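Local coordinates for amidohydrolase family protein (Acinetobacter baumannii, PDB 4I6K), which probably hydrolyses 2-pyrone-4,6-dicarboxylic acid, as a member of the amidohydrolase family, at residues V73-M85 / R95-T107. Residues are numbered along the deposited sequence; the frame is centred on the assembly and turned at random.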
ATOM      1  N   VAL A  73      -4.535   4.726  -3.846  1.00 50.83           N
ATOM      2  CA  VAL A  73      -4.879   4.306  -2.497  1.00 45.98           C
ATOM      3  C   VAL A  73      -5.522   5.480  -1.764  1.00 47.87           C
ATOM      4  O   VAL A  73      -5.064   6.616  -1.890  1.00 50.88           O
ATOM      5  CB  VAL A  73      -3.626   3.828  -1.746  1.00 44.68           C
ATOM      6  CG1 VAL A  73      -3.915   3.643  -0.277  1.00 39.68           C
ATOM      7  CG2 VAL A  73      -3.109   2.547  -2.356  1.00 40.13           C
ATOM      8  N   GLN A  74      -6.594   5.213  -1.022  1.00 43.82           N
ATOM      9  CA  GLN A  74      -7.298   6.266  -0.283  1.00 37.98           C
ATOM     10  C   GLN A  74      -6.433   6.798   0.855  1.00 46.60           C
ATOM     11  O   GLN A  74      -5.956   6.023   1.679  1.00 45.20           O
ATOM     12  CB  GLN A  74      -8.617   5.722   0.289  1.00 42.52           C
ATOM     13  CG  GLN A  74      -9.284   6.623   1.350  1.00 39.04           C
ATOM     14  CD  GLN A  74     -10.067   7.753   0.717  1.00 48.54           C
ATOM     15  OE1 GLN A  74      -9.866   8.063  -0.449  1.00 45.78           O
ATOM     16  NE2 GLN A  74     -10.970   8.361   1.472  1.00 49.79           N
ATOM     17  N   PRO A  75      -6.245   8.129   0.916  1.00 50.25           N
ATOM     18  CA  PRO A  75      -5.387   8.751   1.915  1.00 44.26           C
ATOM     19  C   PRO A  75      -6.047   8.866   3.279  1.00 47.66           C
ATOM     20  O   PRO A  75      -7.250   9.066   3.373  1.00 44.45           O
ATOM     21  CB  PRO A  75      -5.129  10.151   1.346  1.00 47.08           C
ATOM     22  CG  PRO A  75      -5.720  10.157  -0.035  1.00 49.50           C
ATOM     23  CD  PRO A  75      -6.758   9.106  -0.056  1.00 46.05           C
ATOM     24  N   SER A  76      -5.241   8.732   4.326  1.00 44.17           N
ATOM     25  CA  SER A  76      -5.702   8.866   5.701  1.00 49.74           C
ATOM     26  C   SER A  76      -6.509  10.137   5.949  1.00 50.91           C
ATOM     27  O   SER A  76      -7.570  10.093   6.574  1.00 50.75           O
ATOM     28  CB  SER A  76      -4.506   8.855   6.655  1.00 52.32           C
ATOM     29  OG  SER A  76      -3.570   9.850   6.277  1.00 43.47           O
ATOM     30  N   PHE A  77      -6.015  11.269   5.460  1.00 49.33           N
ATOM     31  CA  PHE A  77      -6.654  12.551   5.764  1.00 43.95           C
ATOM     32  C   PHE A  77      -7.982  12.749   5.065  1.00 45.99           C
ATOM     33  O   PHE A  77      -8.703  13.703   5.368  1.00 46.20           O
ATOM     34  CB  PHE A  77      -5.721  13.722   5.459  1.00 47.14           C
ATOM     35  CG  PHE A  77      -5.142  13.687   4.089  1.00 53.37           C
ATOM     36  CD1 PHE A  77      -5.845  14.222   3.015  1.00 56.31           C
ATOM     37  CD2 PHE A  77      -3.893  13.118   3.867  1.00 42.39           C
ATOM     38  CE1 PHE A  77      -5.312  14.199   1.732  1.00 33.86           C
ATOM     39  CE2 PHE A  77      -3.358  13.078   2.598  1.00 38.11           C
ATOM     40  CZ  PHE A  77      -4.064  13.615   1.525  1.00 46.00           C
ATOM     41  N   LEU A  78      -8.315  11.847   4.142  1.00 47.53           N
ATOM     42  CA  LEU A  78      -9.608  11.916   3.453  1.00 47.78           C
ATOM     43  C   LEU A  78     -10.666  10.977   4.022  1.00 50.01           C
ATOM     44  O   LEU A  78     -11.767  10.898   3.476  1.00 48.24           O
ATOM     45  CB  LEU A  78      -9.455  11.695   1.952  1.00 44.51           C
ATOM     46  CG  LEU A  78      -8.719  12.832   1.240  1.00 44.84           C
ATOM     47  CD1 LEU A  78      -8.606  12.504  -0.228  1.00 49.63           C
ATOM     48  CD2 LEU A  78      -9.436  14.164   1.450  1.00 36.12           C
ATOM     49  N   GLY A  79     -10.337  10.274   5.107  1.00 44.37           N
ATOM     50  CA  GLY A  79     -11.326   9.445   5.804  1.00 38.42           C
ATOM     51  C   GLY A  79     -11.973   8.400   4.909  1.00 47.81           C
ATOM     52  O   GLY A  79     -11.294   7.748   4.115  1.00 41.98           O
ATOM     53  N   THR A  80     -13.289   8.236   5.031  1.00 43.81           N
ATOM     54  CA  THR A  80     -13.990   7.219   4.270  1.00 40.72           C
ATOM     55  C   THR A  80     -14.712   7.822   3.078  1.00 50.29           C
ATOM     56  O   THR A  80     -15.544   7.167   2.466  1.00 51.60           O
ATOM     57  CB  THR A  80     -15.013   6.468   5.113  1.00 51.06           C
ATOM     58  OG1 THR A  80     -16.057   7.370   5.503  1.00 48.82           O
ATOM     59  CG2 THR A  80     -14.348   5.846   6.360  1.00 43.69           C
ATOM     60  N   ASN A  81     -14.398   9.071   2.748  1.00 51.08           N
ATOM     61  CA  ASN A  81     -14.903   9.661   1.512  1.00 48.33           C
ATOM     62  C   ASN A  81     -13.958   9.341   0.377  1.00 38.93           C
ATOM     63  O   ASN A  81     -12.932   9.991   0.236  1.00 45.55           O
ATOM     64  CB  ASN A  81     -15.042  11.172   1.641  1.00 41.82           C
ATOM     65  CG  ASN A  81     -15.695  11.795   0.423  1.00 55.65           C
ATOM     66  OD1 ASN A  81     -15.749  11.182  -0.647  1.00 53.32           O
ATOM     67  ND2 ASN A  81     -16.202  13.015   0.579  1.00 52.58           N
ATOM     68  N   ASN A  82     -14.296   8.327  -0.415  1.00 40.14           N
ATOM     69  CA  ASN A  82     -13.408   7.837  -1.468  1.00 45.92           C
ATOM     70  C   ASN A  82     -13.611   8.523  -2.826  1.00 52.58           C
ATOM     71  O   ASN A  82     -13.028   8.124  -3.833  1.00 41.26           O
ATOM     72  CB  ASN A  82     -13.565   6.326  -1.614  1.00 47.40           C
ATOM     73  CG  ASN A  82     -13.109   5.570  -0.373  1.00 49.16           C
ATOM     74  OD1 ASN A  82     -11.912   5.405  -0.140  1.00 47.65           O
ATOM     75  ND2 ASN A  82     -14.065   5.101   0.424  1.00 40.47           N
ATOM     76  N   GLN A  83     -14.382   9.591  -2.869  1.00 51.47           N
ATOM     77  CA  GLN A  83     -14.752  10.199  -4.137  1.00 56.98           C
ATOM     78  C   GLN A  83     -13.639  10.741  -5.023  1.00 53.63           C
ATOM     79  O   GLN A  83     -13.680  10.555  -6.224  1.00 48.92           O
ATOM     80  CB  GLN A  83     -15.771  11.306  -3.909  1.00 58.51           C
ATOM     81  CG  GLN A  83     -17.176  10.802  -3.827  1.00 71.59           C
ATOM     82  CD  GLN A  83     -17.615  10.133  -5.091  1.00 78.65           C
ATOM     83  OE1 GLN A  83     -17.437  10.659  -6.179  1.00 71.53           O
ATOM     84  NE2 GLN A  83     -18.201   8.965  -4.957  1.00 81.35           N
ATOM     85  N   ALA A  84     -12.652  11.412  -4.456  1.00 50.85           N
ATOM     86  CA  ALA A  84     -11.551  11.905  -5.297  1.00 48.90           C
ATOM     87  C   ALA A  84     -10.893  10.760  -6.068  1.00 49.05           C
ATOM     88  O   ALA A  84     -10.698  10.842  -7.282  1.00 52.69           O
ATOM     89  CB  ALA A  84     -10.527  12.642  -4.466  1.00 41.51           C
ATOM     90  N   MET A  85     -10.561   9.691  -5.347  1.00 48.35           N
ATOM     91  CA  MET A  85      -9.985   8.493  -5.949  1.00 54.52           C
ATOM     92  C   MET A  85     -10.916   7.827  -6.972  1.00 53.06           C
ATOM     93  O   MET A  85     -10.476   7.402  -8.048  1.00 45.16           O
ATOM     94  CB  MET A  85      -9.618   7.476  -4.863  1.00 50.36           C
ATOM     95  CG  MET A  85      -8.996   6.212  -5.421  1.00 51.63           C
ATOM     96  SD  MET A  85      -8.536   5.035  -4.148  1.00 52.38           S
ATOM     97  CE  MET A  85     -10.135   4.694  -3.428  1.00 35.03           C
ATOM     98  N   ARG A  95      -6.108   2.064 -16.822  1.00 60.69           N
ATOM     99  CA  ARG A  95      -4.759   2.123 -16.266  1.00 57.56           C
ATOM    100  C   ARG A  95      -4.738   2.101 -14.740  1.00 58.74           C
ATOM    101  O   ARG A  95      -3.717   1.762 -14.136  1.00 63.59           O
ATOM    102  CB  ARG A  95      -4.015   3.352 -16.809  1.00 53.45           C
ATOM    103  CG  ARG A  95      -3.965   3.383 -18.329  1.00 49.71           C
ATOM    104  CD  ARG A  95      -3.135   4.517 -18.851  1.00 54.91           C
ATOM    105  NE  ARG A  95      -1.725   4.394 -18.495  1.00 46.46           N
ATOM    106  CZ  ARG A  95      -0.843   5.370 -18.677  1.00 56.60           C
ATOM    107  NH1 ARG A  95      -1.251   6.514 -19.208  1.00 51.35           N
ATOM    108  NH2 ARG A  95       0.434   5.215 -18.332  1.00 47.57           N
ATOM    109  N   LEU A  96      -5.868   2.435 -14.123  1.00 44.84           N
ATOM    110  CA  LEU A  96      -5.915   2.600 -12.678  1.00 49.78           C
ATOM    111  C   LEU A  96      -6.919   1.700 -11.981  1.00 48.52           C
ATOM    112  O   LEU A  96      -8.052   1.551 -12.449  1.00 51.88           O
ATOM    113  CB  LEU A  96      -6.275   4.043 -12.330  1.00 43.20           C
ATOM    114  CG  LEU A  96      -5.334   5.113 -12.859  1.00 50.57           C
ATOM    115  CD1 LEU A  96      -5.817   6.463 -12.345  1.00 36.02           C
ATOM    116  CD2 LEU A  96      -3.897   4.821 -12.430  1.00 43.46           C
ATOM    117  N   LYS A  97      -6.497   1.134 -10.849  1.00 41.87           N
ATOM    118  CA  LYS A  97      -7.411   0.558  -9.863  1.00 42.00           C
ATOM    119  C   LYS A  97      -7.210   1.236  -8.510  1.00 47.39           C
ATOM    120  O   LYS A  97      -6.250   1.977  -8.329  1.00 55.76           O
ATOM    121  CB  LYS A  97      -7.213  -0.955  -9.762  1.00 46.60           C
ATOM    122  CG  LYS A  97      -7.808  -1.691 -10.956  1.00 57.32           C
ATOM    123  CD  LYS A  97      -7.107  -3.009 -11.271  1.00 55.20           C
ATOM    124  CE  LYS A  97      -7.797  -3.669 -12.461  1.00 67.40           C
ATOM    125  NZ  LYS A  97      -7.622  -5.143 -12.502  1.00 71.86           N
ATOM    126  N   GLY A  98      -8.103   0.973  -7.557  1.00 44.39           N
ATOM    127  CA  GLY A  98      -8.055   1.653  -6.276  1.00 53.34           C
ATOM    128  C   GLY A  98      -8.211   0.789  -5.027  1.00 54.30           C
ATOM    129  O   GLY A  98      -8.727  -0.331  -5.077  1.00 44.74           O
ATOM    130  N   ILE A  99      -7.735   1.325  -3.907  1.00 42.62           N
ATOM    131  CA  ILE A  99      -7.930   0.721  -2.593  1.00 50.42           C
ATOM    132  C   ILE A  99      -8.690   1.749  -1.782  1.00 34.73           C
ATOM    133  O   ILE A  99      -8.209   2.857  -1.586  1.00 44.22           O
ATOM    134  CB  ILE A  99      -6.580   0.425  -1.884  1.00 46.92           C
ATOM    135  CG1 ILE A  99      -5.751  -0.573  -2.690  1.00 36.04           C
ATOM    136  CG2 ILE A  99      -6.797  -0.069  -0.439  1.00 40.91           C
ATOM    137  CD1 ILE A  99      -6.393  -1.914  -2.829  1.00 46.34           C
ATOM    138  N   ALA A 100      -9.877   1.386  -1.321  1.00 38.50           N
ATOM    139  CA  ALA A 100     -10.734   2.324  -0.611  1.00 43.55           C
ATOM    140  C   ALA A 100     -10.536   2.211   0.887  1.00 46.27           C
ATOM    141  O   ALA A 100      -9.857   1.295   1.376  1.00 43.96           O
ATOM    142  CB  ALA A 100     -12.222   2.084  -0.966  1.00 39.32           C
ATOM    143  N   VAL A 101     -11.129   3.161   1.604  1.00 38.91           N
ATOM    144  CA  VAL A 101     -11.237   3.098   3.052  1.00 42.99           C
ATOM    145  C   VAL A 101     -12.715   3.253   3.368  1.00 47.84           C
ATOM    146  O   VAL A 101     -13.376   4.156   2.847  1.00 50.00           O
ATOM    147  CB  VAL A 101     -10.404   4.200   3.720  1.00 43.13           C
ATOM    148  CG1 VAL A 101     -10.587   4.199   5.247  1.00 34.83           C
ATOM    149  CG2 VAL A 101      -8.926   4.014   3.346  1.00 43.00           C
ATOM    150  N   VAL A 102     -13.236   2.342   4.187  1.00 52.29           N
ATOM    151  CA  VAL A 102     -14.661   2.284   4.486  1.00 53.74           C
ATOM    152  C   VAL A 102     -14.868   1.894   5.928  1.00 47.34           C
ATOM    153  O   VAL A 102     -14.012   1.263   6.520  1.00 50.34           O
ATOM    154  CB  VAL A 102     -15.359   1.218   3.629  1.00 52.07           C
ATOM    155  CG1 VAL A 102     -15.235   1.546   2.150  1.00 39.58           C
ATOM    156  CG2 VAL A 102     -14.756  -0.138   3.921  1.00 46.64           C
ATOM    157  N   GLN A 103     -16.003   2.289   6.497  1.00 61.09           N
ATOM    158  CA  GLN A 103     -16.441   1.806   7.809  1.00 60.33           C
ATOM    159  C   GLN A 103     -16.577   0.292   7.750  1.00 55.61           C
ATOM    160  O   GLN A 103     -17.098  -0.228   6.767  1.00 66.11           O
ATOM    161  CB  GLN A 103     -17.813   2.396   8.139  1.00 58.99           C
ATOM    162  CG  GLN A 103     -17.850   3.909   8.201  1.00 70.63           C
ATOM    163  CD  GLN A 103     -17.093   4.442   9.399  1.00 86.28           C
ATOM    164  OE1 GLN A 103     -16.300   3.726  10.009  1.00 90.34           O
ATOM    165  NE2 GLN A 103     -17.337   5.701   9.745  1.00 92.60           N
ATOM    166  N   HIS A 104     -16.147  -0.427   8.785  1.00 52.79           N
ATOM    167  CA  HIS A 104     -16.310  -1.876   8.761  1.00 46.74           C
ATOM    168  C   HIS A 104     -17.788  -2.276   8.812  1.00 54.58           C
ATOM    169  O   HIS A 104     -18.125  -3.452   8.661  1.00 45.71           O
ATOM    170  CB  HIS A 104     -15.507  -2.574   9.856  1.00 49.98           C
ATOM    171  CG  HIS A 104     -16.006  -2.316  11.243  1.00 64.92           C
ATOM    172  ND1 HIS A 104     -15.486  -1.324  12.050  1.00 68.22           N
ATOM    173  CD2 HIS A 104     -16.960  -2.934  11.977  1.00 67.20           C
ATOM    174  CE1 HIS A 104     -16.111  -1.334  13.214  1.00 67.82           C
ATOM    175  NE2 HIS A 104     -17.011  -2.300  13.195  1.00 63.16           N
ATOM    176  N   THR A 105     -18.670  -1.294   8.985  1.00 54.34           N
ATOM    177  CA  THR A 105     -20.112  -1.567   9.003  1.00 60.12           C
ATOM    178  C   THR A 105     -20.787  -1.281   7.658  1.00 58.71           C
ATOM    179  O   THR A 105     -22.000  -1.445   7.510  1.00 54.39           O
ATOM    180  CB  THR A 105     -20.831  -0.767  10.087  1.00 54.97           C
ATOM    181  OG1 THR A 105     -20.559   0.633   9.905  1.00 63.60           O
ATOM    182  CG2 THR A 105     -20.366  -1.219  11.466  1.00 59.99           C
ATOM    183  N   THR A 106     -20.001  -0.852   6.677  1.00 50.17           N
ATOM    184  CA  THR A 106     -20.531  -0.689   5.341  1.00 54.48           C
ATOM    185  C   THR A 106     -21.235  -1.985   4.960  1.00 55.78           C
ATOM    186  O   THR A 106     -20.804  -3.069   5.337  1.00 56.39           O
ATOM    187  CB  THR A 106     -19.415  -0.389   4.324  1.00 54.45           C
ATOM    188  OG1 THR A 106     -18.570   0.639   4.844  1.00 51.66           O
ATOM    189  CG2 THR A 106     -20.006   0.090   3.012  1.00 53.45           C
ATOM    190  N   THR A 107     -22.313  -1.877   4.201  1.00 60.84           N
ATOM    191  CA  THR A 107     -23.065  -3.057   3.813  1.00 61.91           C
ATOM    192  C   THR A 107     -22.441  -3.727   2.609  1.00 57.32           C
ATOM    193  O   THR A 107     -21.796  -3.075   1.786  1.00 58.16           O
ATOM    194  CB  THR A 107     -24.510  -2.699   3.482  1.00 58.02           C
ATOM    195  OG1 THR A 107     -24.521  -1.687   2.469  1.00 60.49           O
ATOM    196  CG2 THR A 107     -25.209  -2.176   4.731  1.00 62.16           C
TER
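The side-chain amide of N82 pairs with both backbone polar atoms of V101. V101 N donates to N82 OD1 at 2.9 Å, and N82 ND2 donates to V101 O at 2.7 Å. Both bonds are nearly straight, and V101 O lies close to the amide plane of N82. Together they fix the rotation of the amide, whose CG sits beside the backbone N (chi1 -65°).

The tight part lies at and just beyond the C-terminal ends of strands 69-73 and 96-100. V73 and I99 form a parallel bridge with their side chains side by side, and Q74 N donates to I99 O at 2.9 Å. M85, first torsion extended at -179° and chain bent at its last torsion, brings CE to 3.2 Å from that same I99 O. G98 has no side chain where M85 SD passes. Q74 crosses V101 at about a right angle, with CG 3.3 Å from V101 CG2. Q74 NE2 hydrogen-bonds to G79 O and N81 O, above both carbonyl planes, bracing the loop.

The other side is loose. T80 is exposed and lays CG2 over the backbone at V102 and Q103, 3.9 Å from Q103 N.

These contacts join a beta-alpha-beta unit of the parallel sheet, consistent with the amidohydrolase (beta/alpha)8 barrel. S76 OG hydrogen-bonds to citric acid, probably from crystallisation. N82 thus ties the loop, which Q74 holds together, to the backbone just after strand 96-100.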